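Local coordinates for PrgX (Enterococcus faecalis, PDB 2AWI), which is the receptor for the peptide sex pheromone cCF10 and probably binds DNA as a repressor in the control of conjugation, at residues A[84-89]-A[120-125]; A[205-210]-A[245-250]. The protein carries 1 engineered substitution. One frame throughout, in Å; residues are numbered along the deposited sequence.

Interaction 1: A[84-89]-A[120-125]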
loop_
_atom_site.group_PDB
_atom_site.type_symbol
_atom_site.label_atom_id
_atom_site.label_comp_id
_atom_site.label_asym_id
_atom_site.label_seq_id
_atom_site.Cartn_x
_atom_site.Cartn_y
_atom_site.Cartn_z
ATOM N N LYS A 84 22.287 13.649 -34.600
ATOM C CA LYS A 84 21.637 14.258 -35.748
ATOM C C LYS A 84 21.243 13.206 -36.777
ATOM O O LYS A 84 20.125 13.225 -37.293
ATOM C CB LYS A 84 22.564 15.296 -36.386
ATOM C CG LYS A 84 23.206 16.239 -35.374
ATOM C CD LYS A 84 23.893 17.423 -36.044
ATOM C CE LYS A 84 22.884 18.485 -36.471
ATOM N NZ LYS A 84 22.167 19.074 -35.298
ATOM N N ILE A 85 22.160 12.284 -37.065
ATOM C CA ILE A 85 21.901 11.228 -38.039
ATOM C C ILE A 85 20.818 10.264 -37.567
ATOM O O ILE A 85 20.161 9.619 -38.381
ATOM C CB ILE A 85 23.191 10.428 -38.366
ATOM C CG1 ILE A 85 24.202 11.337 -39.068
ATOM C CG2 ILE A 85 22.861 9.237 -39.264
ATOM C CD1 ILE A 85 25.479 10.640 -39.485
ATOM N N PHE A 86 20.625 10.164 -36.256
ATOM C CA PHE A 86 19.597 9.275 -35.730
ATOM C C PHE A 86 18.211 9.790 -36.103
ATOM O O PHE A 86 17.323 9.016 -36.447
ATOM C CB PHE A 86 19.692 9.160 -34.205
ATOM C CG PHE A 86 18.567 8.364 -33.594
ATOM C CD1 PHE A 86 18.435 7.004 -33.861
ATOM C CD2 PHE A 86 17.626 8.982 -32.776
ATOM C CE1 PHE A 86 17.382 6.266 -33.327
ATOM C CE2 PHE A 86 16.567 8.255 -32.234
ATOM C CZ PHE A 86 16.445 6.891 -32.511
ATOM N N THR A 87 18.028 11.103 -36.026
ATOM C CA THR A 87 16.747 11.713 -36.354
ATOM C C THR A 87 16.543 11.771 -37.868
ATOM O O THR A 87 15.429 11.581 -38.362
ATOM C CB THR A 87 16.646 13.145 -35.772
ATOM O OG1 THR A 87 17.767 13.924 -36.210
ATOM C CG2 THR A 87 16.626 13.102 -34.249
ATOM N N ASN A 88 17.624 12.030 -38.599
ATOM C CA ASN A 88 17.565 12.115 -40.056
ATOM C C ASN A 88 18.504 11.094 -40.707
ATOM O O ASN A 88 19.616 11.427 -41.122
ATOM C CB ASN A 88 17.925 13.535 -40.507
ATOM C CG ASN A 88 17.864 13.705 -42.011
ATOM O OD1 ASN A 88 16.974 13.170 -42.672
ATOM N ND2 ASN A 88 18.805 14.465 -42.560
ATOM N N PRO A 89 18.055 9.831 -40.807
ATOM C CA PRO A 89 18.822 8.729 -41.396
ATOM C C PRO A 89 19.271 8.873 -42.852
ATOM O O PRO A 89 19.971 8.003 -43.369
ATOM C CB PRO A 89 17.910 7.519 -41.179
ATOM C CG PRO A 89 16.542 8.121 -41.153
ATOM C CD PRO A 89 16.752 9.350 -40.318
ATOM N N ALA A 120 21.562 1.890 -37.866
ATOM C CA ALA A 120 21.168 1.036 -38.984
ATOM C C ALA A 120 20.241 -0.097 -38.547
ATOM O O ALA A 120 19.248 -0.383 -39.216
ATOM C CB ALA A 120 22.406 0.466 -39.660
ATOM N N HIS A 121 20.565 -0.749 -37.435
ATOM C CA HIS A 121 19.733 -1.837 -36.935
ATOM C C HIS A 121 18.332 -1.327 -36.638
ATOM O O HIS A 121 17.353 -2.072 -36.726
ATOM C CB HIS A 121 20.322 -2.435 -35.649
ATOM C CG HIS A 121 21.404 -3.444 -35.881
ATOM N ND1 HIS A 121 21.851 -4.292 -34.888
ATOM C CD2 HIS A 121 22.128 -3.745 -36.986
ATOM C CE1 HIS A 121 22.801 -5.072 -35.374
ATOM N NE2 HIS A 121 22.988 -4.761 -36.644
ATOM N N HIS A 122 18.246 -0.048 -36.286
ATOM C CA HIS A 122 16.977 0.583 -35.946
ATOM C C HIS A 122 16.109 0.873 -37.167
ATOM O O HIS A 122 14.996 0.362 -37.281
ATOM C CB HIS A 122 17.242 1.876 -35.173
ATOM C CG HIS A 122 16.016 2.477 -34.561
ATOM N ND1 HIS A 122 15.201 1.780 -33.696
ATOM C CD2 HIS A 122 15.472 3.711 -34.681
ATOM C CE1 HIS A 122 14.206 2.558 -33.310
ATOM N NE2 HIS A 122 14.348 3.735 -33.893
ATOM N N TYR A 123 16.619 1.697 -38.075
ATOM C CA TYR A 123 15.884 2.046 -39.285
ATOM C C TYR A 123 16.062 0.978 -40.357
ATOM O O TYR A 123 15.996 1.254 -41.556
ATOM C CB TYR A 123 16.351 3.406 -39.800
ATOM C CG TYR A 123 16.112 4.517 -38.806
ATOM C CD1 TYR A 123 14.848 4.718 -38.252
ATOM C CD2 TYR A 123 17.147 5.362 -38.411
ATOM C CE1 TYR A 123 14.617 5.729 -37.329
ATOM C CE2 TYR A 123 16.928 6.379 -37.485
ATOM C CZ TYR A 123 15.659 6.555 -36.949
ATOM O OH TYR A 123 15.428 7.553 -36.030
ATOM N N ASN A 124 16.288 -0.248 -39.895
ATOM C CA ASN A 124 16.477 -1.408 -40.755
ATOM C C ASN A 124 17.348 -1.149 -41.981
ATOM O O ASN A 124 16.998 -1.539 -43.096
ATOM C CB ASN A 124 15.120 -1.963 -41.195
ATOM C CG ASN A 124 14.994 -3.452 -40.946
ATOM O OD1 ASN A 124 14.997 -3.902 -39.799
ATOM N ND2 ASN A 124 14.892 -4.228 -42.020
ATOM N N ILE A 125 18.481 -0.487 -41.774
ATOM C CA ILE A 125 19.395 -0.217 -42.874
ATOM C C ILE A 125 20.343 -1.410 -42.992
ATOM O O ILE A 125 20.680 -2.046 -41.994
ATOM C CB ILE A 125 20.208 1.077 -42.634
ATOM C CG1 ILE A 125 19.252 2.268 -42.505
ATOM C CG2 ILE A 125 21.176 1.312 -43.789
ATOM C CD1 ILE A 125 19.936 3.623 -42.431
#
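Thr87, whose CA loosely borders the hydroxyl of Tyr123 at 4.4 Å from its OH, returns its own hydroxyl to the helix that carries it: OG1 donates to Lys84 O at 2.7 Å, tilted 27° from the carbonyl plane. Asn88 N also donates to Lys84 O, so two donors grip this oxygen in the last turn of helix 74-87. Across the gap, Tyr123 reaches over with CG anti to its carbonyl carbon (chi1 -61°), which places its OH above the centre of the Phe86 ring, 3.5 Å from the plane. The same hydroxyl is modelled as a donor to Phe86 O, but the modelled distance is too short to trust and the place of that oxygen is doubtful. Pro89 supports one face of the tyrosine ring, its CG 4.2 Å from the ring centroid in a CH-pi contact, while His122 CD2 lies over the opposite face. His122 also meets Phe86, CD2 to CE1 at 3.5 Å, the two rings tilted by 31°. Here the ends of helices 74-87 and 107-122 are joined by an aromatic cluster near the surface, and its cohesion rests mainly on dispersion and ring contacts, with polar bonding across the gap less certain.

Interaction 2: A[205-210]-A[245-250]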
loop_
_atom_site.group_PDB
_atom_site.type_symbol
_atom_site.label_atom_id
_atom_site.label_comp_id
_atom_site.label_asym_id
_atom_site.label_seq_id
_atom_site.Cartn_x
_atom_site.Cartn_y
_atom_site.Cartn_z
ATOM N N ARG A 205 16.461 -14.908 -18.427
ATOM C CA ARG A 205 16.386 -15.764 -17.251
ATOM C C ARG A 205 17.711 -16.456 -16.933
ATOM O O ARG A 205 17.738 -17.505 -16.289
ATOM C CB ARG A 205 15.271 -16.800 -17.417
ATOM C CG ARG A 205 14.747 -17.342 -16.099
ATOM C CD ARG A 205 13.461 -18.117 -16.276
ATOM N NE ARG A 205 12.683 -18.162 -15.040
ATOM C CZ ARG A 205 13.068 -18.773 -13.923
ATOM N NH1 ARG A 205 14.230 -19.402 -13.877
ATOM N NH2 ARG A 205 12.288 -18.754 -12.850
ATOM N N ASN A 206 18.810 -15.860 -17.382
ATOM C CA ASN A 206 20.142 -16.398 -17.121
ATOM C C ASN A 206 20.515 -15.980 -15.698
ATOM O O ASN A 206 21.160 -14.952 -15.494
ATOM C CB ASN A 206 21.139 -15.805 -18.111
ATOM C CG ASN A 206 22.409 -16.613 -18.213
ATOM O OD1 ASN A 206 22.943 -17.086 -17.210
ATOM N ND2 ASN A 206 22.912 -16.767 -19.435
ATOM N N LEU A 207 20.117 -16.779 -14.714
ATOM C CA LEU A 207 20.377 -16.437 -13.323
ATOM C C LEU A 207 21.826 -16.348 -12.867
ATOM O O LEU A 207 22.145 -15.528 -11.997
ATOM C CB LEU A 207 19.619 -17.387 -12.389
ATOM C CG LEU A 207 18.088 -17.370 -12.449
ATOM C CD1 LEU A 207 17.544 -17.901 -11.127
ATOM C CD2 LEU A 207 17.569 -15.952 -12.694
ATOM N N LYS A 208 22.709 -17.173 -13.424
ATOM C CA LYS A 208 24.093 -17.108 -12.977
ATOM C C LYS A 208 24.818 -15.883 -13.535
ATOM O O LYS A 208 25.717 -15.343 -12.887
ATOM C CB LYS A 208 24.845 -18.409 -13.301
ATOM C CG LYS A 208 25.488 -18.523 -14.666
ATOM C CD LYS A 208 26.402 -19.754 -14.684
ATOM C CE LYS A 208 27.105 -19.946 -16.019
ATOM N NZ LYS A 208 27.967 -18.787 -16.373
ATOM N N GLU A 209 24.423 -15.432 -14.722
ATOM C CA GLU A 209 25.035 -14.245 -15.300
ATOM C C GLU A 209 24.539 -13.031 -14.518
ATOM O O GLU A 209 25.313 -12.128 -14.193
ATOM C CB GLU A 209 24.667 -14.097 -16.782
ATOM C CG GLU A 209 25.460 -15.005 -17.702
ATOM C CD GLU A 209 26.948 -14.708 -17.671
ATOM O OE1 GLU A 209 27.406 -13.842 -18.449
ATOM O OE2 GLU A 209 27.656 -15.337 -16.854
ATOM N N ALA A 210 23.247 -13.026 -14.201
ATOM C CA ALA A 210 22.655 -11.923 -13.460
ATOM C C ALA A 210 23.373 -11.720 -12.135
ATOM O O ALA A 210 23.696 -10.592 -11.771
ATOM C CB ALA A 210 21.165 -12.179 -13.219
ATOM N N PHE A 245 13.119 -13.170 -7.040
ATOM C CA PHE A 245 11.812 -13.743 -7.314
ATOM C C PHE A 245 11.992 -14.940 -8.241
ATOM O O PHE A 245 11.417 -16.015 -8.022
ATOM C CB PHE A 245 10.908 -12.706 -7.985
ATOM C CG PHE A 245 9.515 -13.204 -8.272
ATOM C CD1 PHE A 245 8.628 -13.479 -7.232
ATOM C CD2 PHE A 245 9.093 -13.399 -9.582
ATOM C CE1 PHE A 245 7.337 -13.940 -7.493
ATOM C CE2 PHE A 245 7.806 -13.859 -9.858
ATOM C CZ PHE A 245 6.923 -14.132 -8.810
ATOM N N LEU A 246 12.796 -14.748 -9.281
ATOM C CA LEU A 246 13.049 -15.800 -10.248
ATOM C C LEU A 246 13.704 -17.021 -9.609
ATOM O O LEU A 246 13.495 -18.144 -10.059
ATOM C CB LEU A 246 13.939 -15.274 -11.378
ATOM C CG LEU A 246 13.390 -14.143 -12.246
ATOM C CD1 LEU A 246 14.367 -13.879 -13.380
ATOM C CD2 LEU A 246 12.017 -14.519 -12.797
ATOM N N THR A 247 14.488 -16.796 -8.559
ATOM C CA THR A 247 15.189 -17.880 -7.875
ATOM C C THR A 247 14.293 -18.678 -6.935
ATOM O O THR A 247 14.309 -19.909 -6.950
ATOM C CB THR A 247 16.382 -17.343 -7.066
ATOM O OG1 THR A 247 17.322 -16.723 -7.955
ATOM C CG2 THR A 247 17.069 -18.479 -6.308
ATOM N N ASP A 248 13.521 -17.971 -6.115
ATOM C CA ASP A 248 12.618 -18.609 -5.168
ATOM C C ASP A 248 11.326 -17.816 -5.015
ATOM O O ASP A 248 11.085 -17.222 -3.968
ATOM C CB ASP A 248 13.299 -18.757 -3.804
ATOM C CG ASP A 248 14.202 -17.583 -3.469
ATOM O OD1 ASP A 248 15.242 -17.427 -4.141
ATOM O OD2 ASP A 248 13.878 -16.817 -2.539
ATOM N N LYS A 249 10.501 -17.826 -6.060
ATOM C CA LYS A 249 9.227 -17.104 -6.086
ATOM C C LYS A 249 8.834 -16.467 -4.760
ATOM O O LYS A 249 7.912 -16.910 -4.076
ATOM C CB LYS A 249 8.108 -18.021 -6.589
ATOM C CG LYS A 249 8.334 -18.517 -8.012
ATOM C CD LYS A 249 8.705 -17.358 -8.937
ATOM C CE LYS A 249 9.024 -17.823 -10.352
ATOM N NZ LYS A 249 7.808 -18.298 -11.075
ATOM N N ASN A 250 9.558 -15.409 -4.421
ATOM C CA ASN A 250 9.355 -14.656 -3.196
ATOM C C ASN A 250 8.430 -13.485 -3.513
ATOM O O ASN A 250 8.757 -12.656 -4.358
ATOM C CB ASN A 250 10.709 -14.142 -2.696
ATOM C CG ASN A 250 10.609 -13.404 -1.386
ATOM O OD1 ASN A 250 9.838 -12.456 -1.252
ATOM N ND2 ASN A 250 11.401 -13.829 -0.406
#
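The guanidinium of Arg205 has Leu246 CB over one face, 4.1 Å above the plane and toward its rim, and Lys249 CE at its edge. The Phe245 ring carries Lys249 CD on one face, 3.6 Å above the plane, so the lysine chain lies between the two flat groups. Arg205 gets there by an extended chain, with CG anti to its backbone N (chi1 -157°), and its NH2 gives a weak, bent bond to Leu246 O, 3.1 Å long with an angle of 126° at the hydrogen. Its stronger partner is Glu287, which forms salt bridges with both Arg205 NE and Lys249 NZ and probably offsets the closeness of the two cations. Below this polar rim the leucines mesh: Leu207 CD2 packs on Leu246 CD1 at 3.9 Å, while the other branch, CD1, reaches Thr247 OG1 at 3.4 Å. That hydroxyl is already bonded to Tyr243 O, one turn back in its own helix, so the methyl meets an oxygen whose polar need is met. Arg205, with positive phi, is the C-prime residue of the Schellman motif that closes helix 184-203, and Asn206 is the N-cap of helix 207-220, its OD1 weakly accepting from Glu209 N. The start of helix 207-220 thus packs beside the end of helix 230-248, as expected for consecutive antiparallel helices in the TPR-like, all-helical array to which this region is assigned.

How the interactions relate
Interactions 1 and 2 come in series along the chain, the first closing before the second opens, and do not touch: their centres are 35 Å apart and their nearest atoms about 20 Å. They share no helix. Interaction 1 brings together the ends of helices 74-87 and 107-122, with helix 92-102 between them in sequence, whereas interaction 2 joins the start of helix 207-220 to the end of helix 230-248, its successor. Both lie near the surface of a protein that is mostly helix and has no strand. Together they illustrate how such an array is built from many local contacts between helix ends, each joining helices near in sequence.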